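Local coordinates for protein Amuc_1102 (Akkermansia muciniphila, PDB 7DSZ) that is of uncharacterised function but adopts an immunoglobulin-like fold related to archaeal type IV pilus proteins, which suggests a role in a pilus-like assembly, at residues K50-F58 with T183-P194. Numbering follows the deposited sequence.
Sequences KWADFEIPF and TPFSVFWYDRYP
Phe185 sets the edge of its ring, CE2 leading, over one face of the Trp51 indole in an edge-to-face pair, the planes 84° apart and CE2 3.7 Å from Trp51 CG. Pro184 and Thr183 approach the same indole obliquely at its six-membered ring, with Pro184 CD 3.3 Å from Trp51 CZ2 and Thr183 CG2 near Trp51 CZ3. Phe185 N donates to Thr183 OG1 (3.0 Å) in an ST turn, and OG1 also bonds to Lys180 O. At the far end Phe58 takes Pro194 at its ring edge, Pro194 CG 4.1 Å from Phe58 CZ.

Between these apolar ends lies Glu55, whose bend at chi2 (-88°) helps turn the carboxylate toward the Tyr193 hydroxyl, its plane steep to the tyrosine ring. Arg192 reaches it side-on with an extended chain: NE and NH2 each donate to Glu55 OE1 at 2.8 Å from one face of the carboxylate, about 39° out of its plane, while OE1 stays in the guanidinium plane. The Arg192 CG methylene rests over the centre of the Tyr193 ring, and Tyr193 OH donates to Glu55 OE2 on its syn side (2.6 Å). Asp53 OD1 lies 2.5 Å from Glu55 OE2, so one of the two acids probably holds a proton; Arg31 pairs with Asp53 OD2. Without the carboxylate, as with an alanine here, the Arg192 guanidinium would probably lose its anionic mate and Tyr193 OH its acceptor.

One face of strand 50-63 is thus joined to the loop before strand 195-196 by side chains, in a buried contact of the immunoglobulin-like domain. Three donors from adjacent loop residues converge on one buried carboxylate, and Arg192 and Arg31 are likely to offset the charge of the close acid pair.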
ATOM      1  N   LYS C  50      17.002   3.203  12.468  1.00 35.10           N
ATOM      2  CA  LYS C  50      16.488   2.047  13.189  1.00 27.78           C
ATOM      3  C   LYS C  50      14.994   2.171  13.472  1.00 24.98           C
ATOM      4  O   LYS C  50      14.525   3.147  14.070  1.00 24.14           O
ATOM      5  CB  LYS C  50      17.266   1.827  14.484  1.00 28.63           C
ATOM      6  CG  LYS C  50      18.650   1.227  14.246  1.00 26.02           C
ATOM      7  CD  LYS C  50      19.290   0.861  15.596  1.00 40.80           C
ATOM      8  CE  LYS C  50      20.745   0.418  15.455  1.00 42.89           C
ATOM      9  NZ  LYS C  50      20.878  -0.896  14.769  1.00 50.25           N
ATOM     10  N   TRP C  51      14.265   1.148  13.050  1.00 23.99           N
ATOM     11  CA  TRP C  51      12.853   0.981  13.315  1.00 17.40           C
ATOM     12  C   TRP C  51      12.654   0.183  14.598  1.00 17.69           C
ATOM     13  O   TRP C  51      13.469  -0.669  14.946  1.00 19.59           O
ATOM     14  CB  TRP C  51      12.208   0.225  12.153  1.00 19.76           C
ATOM     15  CG  TRP C  51      12.090   1.018  10.908  1.00 17.97           C
ATOM     16  CD1 TRP C  51      13.106   1.524  10.132  1.00 19.77           C
ATOM     17  CD2 TRP C  51      10.875   1.385  10.274  1.00 16.69           C
ATOM     18  NE1 TRP C  51      12.575   2.219   9.064  1.00 21.38           N
ATOM     19  CE2 TRP C  51      11.205   2.137   9.130  1.00 20.38           C
ATOM     20  CE3 TRP C  51       9.525   1.179  10.588  1.00 19.91           C
ATOM     21  CZ2 TRP C  51      10.236   2.673   8.291  1.00 21.87           C
ATOM     22  CZ3 TRP C  51       8.562   1.712   9.747  1.00 22.44           C
ATOM     23  CH2 TRP C  51       8.924   2.445   8.612  1.00 21.04           C
ATOM     24  N   ALA C  52      11.548   0.449  15.292  1.00 17.22           N
ATOM     25  CA  ALA C  52      11.112  -0.425  16.380  1.00 17.90           C
ATOM     26  C   ALA C  52      10.337  -1.594  15.785  1.00 20.15           C
ATOM     27  O   ALA C  52       9.318  -1.390  15.113  1.00 19.39           O
ATOM     28  CB  ALA C  52      10.239   0.333  17.378  1.00 18.77           C
ATOM     29  N   ASP C  53      10.817  -2.810  16.010  1.00 16.82           N
ATOM     30  CA  ASP C  53      10.186  -4.015  15.477  1.00 16.12           C
ATOM     31  C   ASP C  53       9.752  -4.857  16.669  1.00 16.26           C
ATOM     32  O   ASP C  53      10.598  -5.440  17.353  1.00 19.49           O
ATOM     33  CB  ASP C  53      11.178  -4.759  14.570  1.00 17.23           C
ATOM     34  CG  ASP C  53      10.694  -6.131  14.126  1.00 19.97           C
ATOM     35  OD1 ASP C  53       9.526  -6.506  14.355  1.00 18.61           O
ATOM     36  OD2 ASP C  53      11.512  -6.819  13.497  1.00 19.73           O
ATOM     37  N   PHE C  54       8.442  -4.890  16.930  1.00 15.20           N
ATOM     38  CA  PHE C  54       7.886  -5.660  18.035  1.00 17.99           C
ATOM     39  C   PHE C  54       7.539  -7.044  17.509  1.00 19.41           C
ATOM     40  O   PHE C  54       6.749  -7.161  16.575  1.00 18.40           O
ATOM     41  CB  PHE C  54       6.637  -4.987  18.612  1.00 16.86           C
ATOM     42  CG  PHE C  54       6.894  -3.645  19.250  1.00 17.63           C
ATOM     43  CD1 PHE C  54       7.183  -3.554  20.611  1.00 19.74           C
ATOM     44  CD2 PHE C  54       6.810  -2.477  18.508  1.00 18.56           C
ATOM     45  CE1 PHE C  54       7.407  -2.294  21.216  1.00 22.26           C
ATOM     46  CE2 PHE C  54       7.038  -1.236  19.090  1.00 21.06           C
ATOM     47  CZ  PHE C  54       7.329  -1.148  20.453  1.00 23.70           C
ATOM     48  N   GLU C  55       8.122  -8.087  18.104  1.00 15.21           N
ATOM     49  CA  GLU C  55       7.987  -9.454  17.601  1.00 17.20           C
ATOM     50  C   GLU C  55       7.383 -10.330  18.682  1.00 16.21           C
ATOM     51  O   GLU C  55       7.839 -10.283  19.825  1.00 17.15           O
ATOM     52  CB  GLU C  55       9.354 -10.025  17.222  1.00 15.80           C
ATOM     53  CG  GLU C  55      10.072  -9.256  16.122  1.00 16.29           C
ATOM     54  CD  GLU C  55       9.679  -9.784  14.773  1.00 17.02           C
ATOM     55  OE1 GLU C  55       9.653 -11.035  14.621  1.00 17.57           O
ATOM     56  OE2 GLU C  55       9.374  -8.968  13.875  1.00 16.69           O
ATOM     57  N   ILE C  56       6.389 -11.152  18.336  1.00 17.13           N
ATOM     58  CA  ILE C  56       5.865 -12.146  19.261  1.00 14.70           C
ATOM     59  C   ILE C  56       5.799 -13.520  18.605  1.00 17.94           C
ATOM     60  O   ILE C  56       5.108 -13.696  17.595  1.00 15.71           O
ATOM     61  CB  ILE C  56       4.499 -11.752  19.860  1.00 16.57           C
ATOM     62  CG1 ILE C  56       4.047 -12.789  20.897  1.00 18.15           C
ATOM     63  CG2 ILE C  56       3.420 -11.498  18.793  1.00 16.04           C
ATOM     64  CD1 ILE C  56       2.997 -12.211  21.882  1.00 16.69           C
ATOM     65  N   PRO C  57       6.525 -14.512  19.115  1.00 17.39           N
ATOM     66  CA  PRO C  57       6.397 -15.873  18.593  1.00 16.44           C
ATOM     67  C   PRO C  57       5.065 -16.477  18.984  1.00 14.97           C
ATOM     68  O   PRO C  57       4.539 -16.210  20.065  1.00 18.49           O
ATOM     69  CB  PRO C  57       7.534 -16.643  19.283  1.00 19.57           C
ATOM     70  CG  PRO C  57       8.371 -15.638  19.990  1.00 18.78           C
ATOM     71  CD  PRO C  57       7.470 -14.429  20.238  1.00 18.56           C
ATOM     72  N   PHE C  58       4.535 -17.325  18.102  1.00 17.87           N
ATOM     73  CA  PHE C  58       3.322 -18.052  18.456  1.00 17.63           C
ATOM     74  C   PHE C  58       3.208 -19.332  17.641  1.00 19.52           C
ATOM     75  O   PHE C  58       3.876 -19.508  16.624  1.00 18.26           O
ATOM     76  CB  PHE C  58       2.071 -17.182  18.287  1.00 16.93           C
ATOM     77  CG  PHE C  58       1.652 -16.940  16.857  1.00 19.67           C
ATOM     78  CD1 PHE C  58       2.178 -15.883  16.133  1.00 17.72           C
ATOM     79  CD2 PHE C  58       0.676 -17.720  16.271  1.00 17.70           C
ATOM     80  CE1 PHE C  58       1.748 -15.628  14.840  1.00 15.84           C
ATOM     81  CE2 PHE C  58       0.240 -17.473  14.978  1.00 18.59           C
ATOM     82  CZ  PHE C  58       0.782 -16.432  14.254  1.00 16.85           C
ATOM     83  N   THR C 183       5.795  -1.144   5.953  1.00 18.35           N
ATOM     84  CA  THR C 183       7.165  -0.786   6.279  1.00 17.02           C
ATOM     85  C   THR C 183       8.091  -1.226   5.157  1.00 21.36           C
ATOM     86  O   THR C 183       7.710  -2.044   4.311  1.00 17.45           O
ATOM     87  CB  THR C 183       7.648  -1.457   7.580  1.00 15.76           C
ATOM     88  OG1 THR C 183       7.900  -2.847   7.312  1.00 18.34           O
ATOM     89  CG2 THR C 183       6.633  -1.308   8.717  1.00 18.27           C
ATOM     90  N   PRO C 184       9.334  -0.734   5.144  1.00 19.22           N
ATOM     91  CA  PRO C 184      10.315  -1.250   4.174  1.00 20.22           C
ATOM     92  C   PRO C 184      10.717  -2.695   4.418  1.00 17.92           C
ATOM     93  O   PRO C 184      11.464  -3.255   3.603  1.00 17.84           O
ATOM     94  CB  PRO C 184      11.523  -0.306   4.339  1.00 23.00           C
ATOM     95  CG  PRO C 184      11.279   0.469   5.583  1.00 28.05           C
ATOM     96  CD  PRO C 184       9.810   0.482   5.830  1.00 21.00           C
ATOM     97  N   PHE C 185      10.253  -3.314   5.498  1.00 18.13           N
ATOM     98  CA  PHE C 185      10.541  -4.722   5.741  1.00 18.54           C
ATOM     99  C   PHE C 185       9.600  -5.654   4.986  1.00 19.35           C
ATOM    100  O   PHE C 185       9.758  -6.875   5.095  1.00 17.70           O
ATOM    101  CB  PHE C 185      10.448  -5.028   7.240  1.00 16.81           C
ATOM    102  CG  PHE C 185      11.387  -4.207   8.081  1.00 20.56           C
ATOM    103  CD1 PHE C 185      12.747  -4.507   8.111  1.00 22.54           C
ATOM    104  CD2 PHE C 185      10.913  -3.149   8.839  1.00 18.47           C
ATOM    105  CE1 PHE C 185      13.628  -3.753   8.889  1.00 23.52           C
ATOM    106  CE2 PHE C 185      11.781  -2.387   9.616  1.00 18.15           C
ATOM    107  CZ  PHE C 185      13.138  -2.687   9.649  1.00 18.89           C
ATOM    108  N   SER C 186       8.653  -5.106   4.225  1.00 17.70           N
ATOM    109  CA  SER C 186       7.551  -5.892   3.667  1.00 19.09           C
ATOM    110  C   SER C 186       8.034  -7.142   2.936  1.00 21.12           C
ATOM    111  O   SER C 186       7.521  -8.243   3.166  1.00 21.55           O
ATOM    112  CB  SER C 186       6.723  -5.020   2.721  1.00 21.40           C
ATOM    113  OG  SER C 186       5.697  -5.794   2.108  1.00 23.78           O
ATOM    114  N   VAL C 187       9.008  -7.002   2.031  1.00 19.88           N
ATOM    115  CA  VAL C 187       9.382  -8.164   1.217  1.00 20.28           C
ATOM    116  C   VAL C 187      10.492  -9.005   1.836  1.00 23.65           C
ATOM    117  O   VAL C 187      10.891 -10.011   1.233  1.00 23.06           O
ATOM    118  CB  VAL C 187       9.815  -7.756  -0.205  1.00 20.70           C
ATOM    119  CG1 VAL C 187       8.725  -6.863  -0.862  1.00 21.66           C
ATOM    120  CG2 VAL C 187      11.162  -7.071  -0.181  1.00 21.02           C
ATOM    121  N   PHE C 188      10.986  -8.649   3.017  1.00 18.36           N
ATOM    122  CA  PHE C 188      12.095  -9.359   3.642  1.00 18.33           C
ATOM    123  C   PHE C 188      11.607 -10.274   4.755  1.00 17.44           C
ATOM    124  O   PHE C 188      10.527 -10.082   5.308  1.00 19.66           O
ATOM    125  CB  PHE C 188      13.109  -8.359   4.182  1.00 18.01           C
ATOM    126  CG  PHE C 188      13.778  -7.569   3.090  1.00 19.89           C
ATOM    127  CD1 PHE C 188      14.840  -8.126   2.385  1.00 23.20           C
ATOM    128  CD2 PHE C 188      13.314  -6.321   2.729  1.00 22.97           C
ATOM    129  CE1 PHE C 188      15.458  -7.422   1.364  1.00 27.65           C
ATOM    130  CE2 PHE C 188      13.924  -5.612   1.687  1.00 26.01           C
ATOM    131  CZ  PHE C 188      15.004  -6.176   1.016  1.00 24.31           C
ATOM    132  N   TRP C 189      12.423 -11.289   5.073  1.00 18.01           N
ATOM    133  CA  TRP C 189      12.055 -12.294   6.073  1.00 18.72           C
ATOM    134  C   TRP C 189      10.646 -12.813   5.827  1.00 17.55           C
ATOM    135  O   TRP C 189       9.848 -12.974   6.755  1.00 18.03           O
ATOM    136  CB  TRP C 189      12.156 -11.738   7.494  1.00 17.60           C
ATOM    137  CG  TRP C 189      13.525 -11.348   7.962  1.00 19.35           C
ATOM    138  CD1 TRP C 189      14.706 -11.389   7.260  1.00 20.50           C
ATOM    139  CD2 TRP C 189      13.848 -10.881   9.272  1.00 17.98           C
ATOM    140  NE1 TRP C 189      15.741 -10.943   8.067  1.00 21.87           N
ATOM    141  CE2 TRP C 189      15.230 -10.623   9.301  1.00 23.24           C
ATOM    142  CE3 TRP C 189      13.084 -10.630  10.421  1.00 17.51           C
ATOM    143  CZ2 TRP C 189      15.867 -10.135  10.434  1.00 20.74           C
ATOM    144  CZ3 TRP C 189      13.726 -10.149  11.557  1.00 19.07           C
ATOM    145  CH2 TRP C 189      15.103  -9.912  11.551  1.00 21.48           C
ATOM    146  N   TYR C 190      10.335 -13.096   4.562  1.00 17.85           N
ATOM    147  CA  TYR C 190       8.943 -13.314   4.207  1.00 22.02           C
ATOM    148  C   TYR C 190       8.383 -14.556   4.895  1.00 25.74           C
ATOM    149  O   TYR C 190       7.232 -14.548   5.354  1.00 28.99           O
ATOM    150  CB  TYR C 190       8.780 -13.397   2.684  1.00 20.89           C
ATOM    151  CG  TYR C 190       7.321 -13.532   2.298  1.00 23.66           C
ATOM    152  CD1 TYR C 190       6.500 -12.404   2.211  1.00 29.46           C
ATOM    153  CD2 TYR C 190       6.747 -14.788   2.062  1.00 29.58           C
ATOM    154  CE1 TYR C 190       5.146 -12.513   1.880  1.00 29.67           C
ATOM    155  CE2 TYR C 190       5.392 -14.914   1.729  1.00 24.71           C
ATOM    156  CZ  TYR C 190       4.599 -13.768   1.634  1.00 26.59           C
ATOM    157  OH  TYR C 190       3.251 -13.856   1.330  1.00 27.07           O
ATOM    158  N   ASP C 191       9.202 -15.603   5.039  1.00 20.24           N
ATOM    159  CA  ASP C 191       8.736 -16.861   5.624  1.00 24.89           C
ATOM    160  C   ASP C 191       8.583 -16.835   7.138  1.00 23.68           C
ATOM    161  O   ASP C 191       8.120 -17.835   7.707  1.00 22.49           O
ATOM    162  CB  ASP C 191       9.694 -17.989   5.257  1.00 28.49           C
ATOM    163  CG  ASP C 191       9.524 -18.419   3.835  1.00 46.38           C
ATOM    164  OD1 ASP C 191       8.474 -18.048   3.264  1.00 43.56           O
ATOM    165  OD2 ASP C 191      10.415 -19.107   3.294  1.00 51.61           O
ATOM    166  N   ARG C 192       8.994 -15.756   7.808  1.00 16.75           N
ATOM    167  CA  ARG C 192       8.965 -15.721   9.268  1.00 17.95           C
ATOM    168  C   ARG C 192       7.563 -15.484   9.819  1.00 19.26           C
ATOM    169  O   ARG C 192       7.292 -15.834  10.980  1.00 16.80           O
ATOM    170  CB  ARG C 192       9.939 -14.637   9.759  1.00 17.58           C
ATOM    171  CG  ARG C 192       9.939 -14.359  11.272  1.00 16.05           C
ATOM    172  CD  ARG C 192      11.035 -13.339  11.602  1.00 15.33           C
ATOM    173  NE  ARG C 192      11.014 -12.872  12.986  1.00 16.89           N
ATOM    174  CZ  ARG C 192      11.776 -13.389  13.944  1.00 18.79           C
ATOM    175  NH1 ARG C 192      12.605 -14.397  13.654  1.00 18.72           N
ATOM    176  NH2 ARG C 192      11.721 -12.909  15.182  1.00 17.34           N
ATOM    177  N   TYR C 193       6.668 -14.913   9.018  1.00 17.13           N
ATOM    178  CA  TYR C 193       5.356 -14.463   9.448  1.00 15.39           C
ATOM    179  C   TYR C 193       4.300 -14.957   8.472  1.00 15.81           C
ATOM    180  O   TYR C 193       4.594 -15.182   7.292  1.00 17.84           O
ATOM    181  CB  TYR C 193       5.282 -12.929   9.479  1.00 17.70           C
ATOM    182  CG  TYR C 193       6.477 -12.209  10.062  1.00 14.69           C
ATOM    183  CD1 TYR C 193       7.568 -11.874   9.263  1.00 15.92           C
ATOM    184  CD2 TYR C 193       6.490 -11.819  11.403  1.00 18.40           C
ATOM    185  CE1 TYR C 193       8.645 -11.185   9.792  1.00 16.84           C
ATOM    186  CE2 TYR C 193       7.577 -11.136  11.941  1.00 18.26           C
ATOM    187  CZ  TYR C 193       8.636 -10.818  11.115  1.00 15.93           C
ATOM    188  OH  TYR C 193       9.734 -10.142  11.591  1.00 16.44           O
ATOM    189  N   PRO C 194       3.052 -15.075   8.904  1.00 15.94           N
ATOM    190  CA  PRO C 194       1.985 -15.347   7.935  1.00 16.10           C
ATOM    191  C   PRO C 194       1.729 -14.139   7.040  1.00 18.21           C
ATOM    192  O   PRO C 194       2.174 -13.014   7.292  1.00 18.44           O
ATOM    193  CB  PRO C 194       0.758 -15.654   8.805  1.00 19.04           C
ATOM    194  CG  PRO C 194       1.276 -15.756  10.234  1.00 19.43           C
ATOM    195  CD  PRO C 194       2.518 -14.918  10.270  1.00 17.75           C
TER